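Local atomic coordinates of transcriptional regulator (NtrC family) (PDB entry 3DZD), a protein that probably activates sigma-54-dependent transcription as an AAA+ ATPase of the NtrC family governed by a response regulator receiver domain, and is captured here in its inactive state. Residues R2-D7 with D28-L33; V47-V52 with V74-T79; P154-G159 with D286-L291. All coordinates share one frame; numbering follows the deposited sequence.

Interaction 1 of 3, residues R2-D7 with D28-L33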
# COMPACT_ATOMS: atom_id res chain seq x y z
N ARG A 2 21.73 6.48 -9.62
CA ARG A 2 23.12 6.68 -9.23
C ARG A 2 23.68 5.54 -8.39
O ARG A 2 22.96 4.88 -7.64
CB ARG A 2 23.29 8.00 -8.49
CG ARG A 2 23.11 9.21 -9.37
CD ARG A 2 23.76 10.42 -8.73
NE ARG A 2 23.52 11.65 -9.48
CZ ARG A 2 24.01 11.91 -10.68
NH1 ARG A 2 24.76 11.01 -11.31
NH2 ARG A 2 23.74 13.06 -11.27
N VAL A 3 24.99 5.30 -8.52
CA VAL A 3 25.67 4.28 -7.73
C VAL A 3 27.06 4.78 -7.36
O VAL A 3 27.85 5.09 -8.23
CB VAL A 3 25.81 2.95 -8.49
CG1 VAL A 3 26.56 1.92 -7.65
CG2 VAL A 3 24.44 2.42 -8.90
N LEU A 4 27.34 4.87 -6.06
CA LEU A 4 28.67 5.29 -5.63
C LEU A 4 29.52 4.07 -5.34
O LEU A 4 29.13 3.21 -4.55
CB LEU A 4 28.60 6.18 -4.38
CG LEU A 4 29.95 6.54 -3.73
CD1 LEU A 4 30.79 7.45 -4.62
CD2 LEU A 4 29.75 7.17 -2.36
N VAL A 5 30.68 3.99 -5.99
CA VAL A 5 31.61 2.89 -5.81
C VAL A 5 32.83 3.36 -5.03
O VAL A 5 33.61 4.18 -5.51
CB VAL A 5 32.07 2.30 -7.15
CG1 VAL A 5 33.01 1.12 -6.91
CG2 VAL A 5 30.88 1.85 -7.98
N VAL A 6 32.97 2.83 -3.81
CA VAL A 6 34.09 3.18 -2.93
C VAL A 6 35.10 2.04 -2.84
O VAL A 6 34.80 0.98 -2.29
CB VAL A 6 33.59 3.49 -1.51
CG1 VAL A 6 34.72 4.04 -0.67
CG2 VAL A 6 32.43 4.48 -1.56
N ASP A 7 36.30 2.26 -3.37
CA ASP A 7 37.33 1.22 -3.37
C ASP A 7 38.73 1.76 -3.65
O ASP A 7 38.90 2.76 -4.35
CB ASP A 7 36.99 0.11 -4.38
CG ASP A 7 37.74 -1.20 -4.10
OD1 ASP A 7 37.08 -2.22 -3.80
OD2 ASP A 7 38.98 -1.22 -4.19
N ASP A 28 29.52 6.79 -9.93
CA ASP A 28 30.55 7.71 -9.46
C ASP A 28 31.47 6.88 -8.58
O ASP A 28 31.10 5.80 -8.15
CB ASP A 28 29.92 8.85 -8.65
CG ASP A 28 30.83 10.07 -8.56
OD1 ASP A 28 32.01 9.98 -8.96
OD2 ASP A 28 30.34 11.12 -8.10
N THR A 29 32.68 7.38 -8.32
CA THR A 29 33.65 6.61 -7.55
C THR A 29 34.38 7.46 -6.53
O THR A 29 34.69 8.62 -6.78
CB THR A 29 34.69 5.93 -8.47
OG1 THR A 29 35.44 6.93 -9.16
CG2 THR A 29 34.01 5.04 -9.48
N ALA A 30 34.65 6.87 -5.37
CA ALA A 30 35.47 7.50 -4.34
C ALA A 30 36.62 6.56 -3.99
O ALA A 30 36.41 5.37 -3.77
CB ALA A 30 34.65 7.80 -3.11
N LYS A 31 37.83 7.09 -3.94
CA LYS A 31 39.02 6.27 -3.76
C LYS A 31 39.50 6.24 -2.31
O LYS A 31 40.41 5.49 -1.96
CB LYS A 31 40.13 6.73 -4.70
CG LYS A 31 39.73 6.71 -6.17
CD LYS A 31 40.72 7.47 -7.04
CE LYS A 31 40.27 7.54 -8.49
NZ LYS A 31 41.22 8.31 -9.34
N THR A 32 38.88 7.06 -1.47
CA THR A 32 39.20 7.10 -0.05
C THR A 32 37.92 7.31 0.74
O THR A 32 36.91 7.78 0.19
CB THR A 32 40.16 8.25 0.27
OG1 THR A 32 39.60 9.48 -0.21
CG2 THR A 32 41.51 8.03 -0.39
N LEU A 33 37.94 6.97 2.02
CA LEU A 33 36.80 7.27 2.88
C LEU A 33 36.56 8.77 2.94
O LEU A 33 35.42 9.22 3.08
CB LEU A 33 37.00 6.69 4.28
CG LEU A 33 36.28 5.37 4.52
CD1 LEU A 33 36.25 4.53 3.25
CD2 LEU A 33 36.90 4.60 5.67
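Four main-chain hydrogen bonds join V3, V5 and D7 to D28 and A30, and they define the contact. D28 spans L4, its N lying 2.9 Å from V3 O and its O 2.8 Å from V5 N. V5 in turn spans T29, because its O also accepts A30 N at 2.9 Å. The series ends where D7 N meets A30 O at 3.1 Å. D28, V5 and A30 each bond to the two residues flanking their opposite number, the signature of parallel pairing, and the strand axes diverge by 25°. Within 28-33, D28 OD1 accepts its neighbour T29 N 2.8 Å away, 32° out of the carboxylate plane; K39 NZ is a weak, longer ion-pair partner of the same oxygen. Beyond the strand, T32 OG1 caps helix 33-42 by bonding to E35 N.

Outward from the backbone, side chains alternate between two faces. On one, L4 holds CG anti to its backbone N (chi1 172°), which carries CD1 across to A30 CB at 4.2 Å; V6 CG2 approaches the same methyl from farther along the strand, while V6 CG1 meets L33 CD1 at 4.2 Å. Helix 33-42 covers this face, I40 touching L4 and A36 touching V6 and A30. On the other, T29 CG2 lies 4.1 Å from V5 CB, under helix 10-22, where L20 touches V5 and S17 touches T29. R2 instead reaches the second subunit, forming a salt bridge with E261 of that chain.

Strand 2-6, helix 10-22 and strand 26-30 form a beta-alpha-beta crossover, the opening unit of the CheY-like receiver fold with strand order 2-1-3-4-5.

Interaction 2 of 3, residues V47-V52 with V74-T79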
# COMPACT_ATOMS: atom_id res chain seq x y z
N VAL A 47 22.24 3.56 -4.04
CA VAL A 47 23.06 2.38 -3.79
C VAL A 47 24.53 2.74 -3.65
O VAL A 47 25.09 3.47 -4.47
CB VAL A 47 22.91 1.35 -4.93
CG1 VAL A 47 23.91 0.22 -4.76
CG2 VAL A 47 21.47 0.83 -5.00
N ILE A 48 25.16 2.23 -2.61
CA ILE A 48 26.57 2.45 -2.38
C ILE A 48 27.27 1.12 -2.29
O ILE A 48 26.80 0.22 -1.57
CB ILE A 48 26.82 3.22 -1.10
CG1 ILE A 48 26.22 4.63 -1.21
CG2 ILE A 48 28.31 3.30 -0.81
CD1 ILE A 48 26.16 5.37 0.10
N VAL A 49 28.37 0.99 -3.02
CA VAL A 49 29.17 -0.23 -3.06
C VAL A 49 30.46 0.07 -2.34
O VAL A 49 31.28 0.87 -2.81
CB VAL A 49 29.50 -0.64 -4.51
CG1 VAL A 49 30.50 -1.80 -4.52
CG2 VAL A 49 28.24 -0.99 -5.29
N LEU A 50 30.65 -0.58 -1.20
CA LEU A 50 31.73 -0.22 -0.29
C LEU A 50 32.70 -1.37 -0.03
O LEU A 50 32.28 -2.49 0.28
CB LEU A 50 31.15 0.27 1.03
CG LEU A 50 32.10 0.45 2.21
CD1 LEU A 50 32.96 1.70 2.05
CD2 LEU A 50 31.28 0.51 3.49
N ASP A 51 33.99 -1.09 -0.14
CA ASP A 51 34.99 -2.09 0.20
C ASP A 51 35.19 -2.15 1.72
O ASP A 51 35.29 -1.11 2.38
CB ASP A 51 36.33 -1.83 -0.51
CG ASP A 51 37.20 -3.07 -0.58
OD1 ASP A 51 37.39 -3.73 0.47
OD2 ASP A 51 37.71 -3.40 -1.67
N VAL A 52 35.21 -3.36 2.27
CA VAL A 52 35.39 -3.56 3.70
C VAL A 52 36.69 -2.94 4.21
O VAL A 52 36.78 -2.52 5.37
CB VAL A 52 35.38 -5.05 4.07
CG1 VAL A 52 33.99 -5.63 3.89
CG2 VAL A 52 36.40 -5.81 3.22
N VAL A 74 21.15 2.04 0.20
CA VAL A 74 21.31 0.61 0.35
C VAL A 74 22.77 0.28 0.07
O VAL A 74 23.31 0.70 -0.96
CB VAL A 74 20.39 -0.15 -0.64
CG1 VAL A 74 20.64 -1.65 -0.59
CG2 VAL A 74 18.93 0.18 -0.35
N VAL A 75 23.41 -0.45 0.97
CA VAL A 75 24.84 -0.70 0.88
C VAL A 75 25.18 -2.13 0.51
O VAL A 75 24.65 -3.08 1.09
CB VAL A 75 25.56 -0.33 2.18
CG1 VAL A 75 27.06 -0.53 2.03
CG2 VAL A 75 25.24 1.10 2.59
N ILE A 76 26.08 -2.28 -0.45
CA ILE A 76 26.66 -3.57 -0.78
C ILE A 76 28.14 -3.50 -0.47
O ILE A 76 28.85 -2.63 -0.97
CB ILE A 76 26.50 -3.86 -2.28
CG1 ILE A 76 25.03 -3.76 -2.69
CG2 ILE A 76 27.09 -5.22 -2.60
CD1 ILE A 76 24.83 -3.50 -4.18
N VAL A 77 28.62 -4.41 0.37
CA VAL A 77 30.05 -4.42 0.67
C VAL A 77 30.81 -5.40 -0.22
O VAL A 77 30.27 -6.41 -0.66
CB VAL A 77 30.34 -4.67 2.16
CG1 VAL A 77 29.92 -3.47 2.99
CG2 VAL A 77 29.65 -5.93 2.65
N ILE A 78 32.06 -5.06 -0.51
CA ILE A 78 32.94 -5.94 -1.25
C ILE A 78 34.00 -6.44 -0.29
O ILE A 78 34.71 -5.64 0.31
CB ILE A 78 33.62 -5.22 -2.42
CG1 ILE A 78 32.59 -4.91 -3.51
CG2 ILE A 78 34.73 -6.07 -2.99
CD1 ILE A 78 33.17 -4.16 -4.69
N THR A 79 34.10 -7.75 -0.14
CA THR A 79 35.09 -8.32 0.77
C THR A 79 36.08 -9.25 0.07
O THR A 79 35.73 -9.94 -0.89
CB THR A 79 34.44 -9.09 1.93
OG1 THR A 79 35.43 -9.38 2.92
CG2 THR A 79 33.82 -10.40 1.43
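V49 lays its CG1 methyl obliquely against the end of I78, 3.6 Å from I78 CD1. That branch is trans to the V49 backbone N (chi1 172°), which aims it two residues past I76, the bridge partner of V49, on the same face. V47 repeats the offset, its CG1 lying 3.9 Å from I76 CD1, and A115 of helix 105-119 touches both V47 and I76. On the reverse face L50 CD2 meets V77 CG1 at 4.2 Å, and helix 62-69 closes over L50, I48 and V75. Between the two faces five main-chain hydrogen bonds run, from I48 N to V74 O through to V52 N to I78 O. Strand 47-51 is the central one of the five-stranded receiver sheet, and 74-79 is its neighbour on the side of 97-100. D51 ends the former, its OD2 in a salt bridge with K101 and its OD1 taking W53 N; this is the position of the phosphoacceptor aspartate in related receivers. V52 packs both methyls on T79, CG2 lying 3.7 Å from T79 OG1 and 3.4 Å from I78 O. Truncating V52 to a glycine would probably open a gap beside T79 and I78 O. T79 OG1 is hydrogen-bonded to S83 O.

Interaction 3 of 3, residues P154-G159 with D286-L291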
# COMPACT_ATOMS: atom_id res chain seq x y z
N PRO A 154 -8.26 -14.44 18.56
CA PRO A 154 -9.17 -13.61 17.78
C PRO A 154 -10.02 -12.68 18.66
O PRO A 154 -10.22 -12.94 19.84
CB PRO A 154 -10.06 -14.63 17.05
CG PRO A 154 -9.27 -15.92 17.11
CD PRO A 154 -8.59 -15.87 18.43
N VAL A 155 -10.49 -11.59 18.06
CA VAL A 155 -11.29 -10.61 18.78
C VAL A 155 -12.61 -10.42 18.06
O VAL A 155 -12.63 -10.27 16.84
CB VAL A 155 -10.57 -9.25 18.86
CG1 VAL A 155 -11.41 -8.24 19.61
CG2 VAL A 155 -9.21 -9.41 19.53
N LEU A 156 -13.70 -10.46 18.81
CA LEU A 156 -15.01 -10.18 18.27
C LEU A 156 -15.45 -8.80 18.76
O LEU A 156 -15.52 -8.55 19.96
CB LEU A 156 -16.02 -11.24 18.72
CG LEU A 156 -17.48 -10.97 18.32
CD1 LEU A 156 -17.66 -11.13 16.81
CD2 LEU A 156 -18.46 -11.86 19.08
N ILE A 157 -15.74 -7.91 17.82
CA ILE A 157 -16.21 -6.57 18.15
C ILE A 157 -17.72 -6.47 17.91
O ILE A 157 -18.16 -6.56 16.78
CB ILE A 157 -15.49 -5.51 17.29
CG1 ILE A 157 -13.98 -5.68 17.41
CG2 ILE A 157 -15.92 -4.12 17.70
CD1 ILE A 157 -13.20 -4.80 16.48
N THR A 158 -18.49 -6.30 18.98
CA THR A 158 -19.94 -6.14 18.88
C THR A 158 -20.34 -4.67 18.96
O THR A 158 -19.76 -3.88 19.70
CB THR A 158 -20.70 -6.94 19.97
OG1 THR A 158 -20.33 -8.32 19.90
CG2 THR A 158 -22.23 -6.82 19.76
N GLY A 159 -21.34 -4.30 18.18
CA GLY A 159 -21.77 -2.91 18.17
C GLY A 159 -22.75 -2.70 17.05
O GLY A 159 -22.78 -3.47 16.10
N ASP A 286 -19.17 -23.55 17.66
CA ASP A 286 -17.74 -23.77 17.85
C ASP A 286 -16.94 -22.65 17.21
O ASP A 286 -15.88 -22.27 17.71
CB ASP A 286 -17.31 -25.14 17.30
CG ASP A 286 -17.78 -25.38 15.86
OD1 ASP A 286 -18.36 -24.47 15.23
OD2 ASP A 286 -17.57 -26.51 15.35
N LEU A 287 -17.45 -22.11 16.11
CA LEU A 287 -16.80 -21.03 15.39
C LEU A 287 -16.90 -19.75 16.20
O LEU A 287 -15.98 -18.94 16.21
CB LEU A 287 -17.47 -20.83 14.03
CG LEU A 287 -17.13 -19.53 13.30
CD1 LEU A 287 -15.69 -19.57 12.82
CD2 LEU A 287 -18.06 -19.28 12.14
N TYR A 288 -18.04 -19.57 16.86
CA TYR A 288 -18.26 -18.38 17.66
C TYR A 288 -17.22 -18.30 18.75
O TYR A 288 -16.53 -17.28 18.89
CB TYR A 288 -19.66 -18.40 18.28
CG TYR A 288 -19.84 -17.37 19.37
CD1 TYR A 288 -20.03 -16.04 19.07
CD2 TYR A 288 -19.81 -17.74 20.71
CE1 TYR A 288 -20.19 -15.09 20.06
CE2 TYR A 288 -19.98 -16.80 21.71
CZ TYR A 288 -20.16 -15.48 21.39
OH TYR A 288 -20.32 -14.54 22.39
N TYR A 289 -17.09 -19.36 19.53
CA TYR A 289 -16.11 -19.38 20.61
C TYR A 289 -14.67 -19.26 20.09
O TYR A 289 -13.81 -18.70 20.77
CB TYR A 289 -16.31 -20.59 21.53
CG TYR A 289 -17.60 -20.48 22.31
CD1 TYR A 289 -17.76 -19.48 23.26
CD2 TYR A 289 -18.67 -21.33 22.08
CE1 TYR A 289 -18.94 -19.35 23.97
CE2 TYR A 289 -19.86 -21.21 22.79
CZ TYR A 289 -19.98 -20.21 23.74
OH TYR A 289 -21.16 -20.07 24.45
N ARG A 290 -14.41 -19.76 18.89
CA ARG A 290 -13.11 -19.59 18.26
C ARG A 290 -12.81 -18.11 18.01
O ARG A 290 -11.68 -17.67 18.20
CB ARG A 290 -13.03 -20.35 16.94
CG ARG A 290 -12.84 -21.84 17.09
CD ARG A 290 -11.42 -22.24 16.79
NE ARG A 290 -11.18 -23.65 17.10
CZ ARG A 290 -9.97 -24.20 17.14
NH1 ARG A 290 -8.90 -23.46 16.89
NH2 ARG A 290 -9.84 -25.48 17.45
N LEU A 291 -13.83 -17.37 17.58
CA LEU A 291 -13.67 -15.99 17.12
C LEU A 291 -13.73 -14.96 18.24
O LEU A 291 -13.43 -13.79 18.01
CB LEU A 291 -14.76 -15.64 16.12
CG LEU A 291 -14.69 -16.26 14.73
CD1 LEU A 291 -15.95 -15.93 13.96
CD2 LEU A 291 -13.47 -15.74 14.01
O HOH W 1 -12.72 -12.82 15.41
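Strand 155-158 and helix segment 286-291 run nearly perpendicular, at 97° with axes 8.4 Å apart at closest, and their backbones draw together at P154 and L291, whose CA atoms are 5.1 Å apart. The proline ring sits against the last carbonyls of the segment: P154 CG is 3.2 Å from R290 O, and P154 CB touches L291 O. Two residues along, L156 sends CD2 to Y288 CE1 at 3.8 Å, meeting the ring obliquely, with the side chains crossing at about a right angle. With chi1 at 175° the leucine branch swings away from its own N, which brings CD2 against the tyrosine ring. Although L156 N is 3.4 Å from L291 O, the angle is too poor for a hydrogen bond, and the L156 backbone pairs instead with F294 and I296 of the adjoining strand 294-297. A water lies 2.9 Å from both V155 O and L291 O and may link them. Strand 155-158 leads into the P-loop of this AAA+ domain, about 12 Å separating the L156 side chain from bound ADP. Shape-dependent van der Waals contact therefore holds helix to strand, while the strand's backbone bonds are spent within the sheet.

Interactions 1 and 2 belong to one receiver sheet, their centres 9 Å apart: strands 2-6 and 47-51 are neighbours, and V6 N probably bonds to V49 O between them. Interaction 1 pairs the edge strand 26-30 and is partly exposed at D28, T29 and T32, with K31 exposed; interaction 2, between the central strand and its neighbour, is almost wholly buried and apolar, covering 587 against 385 Å². They converge at the carboxylates of D7 and D51. Interaction 3 lies across the chain's centre in the ATPase domain, about 50 Å or more from both between centres. There a helix meets a strand, covering 234 Å², without direct main-chain bonds, and at most a water links two carbonyls.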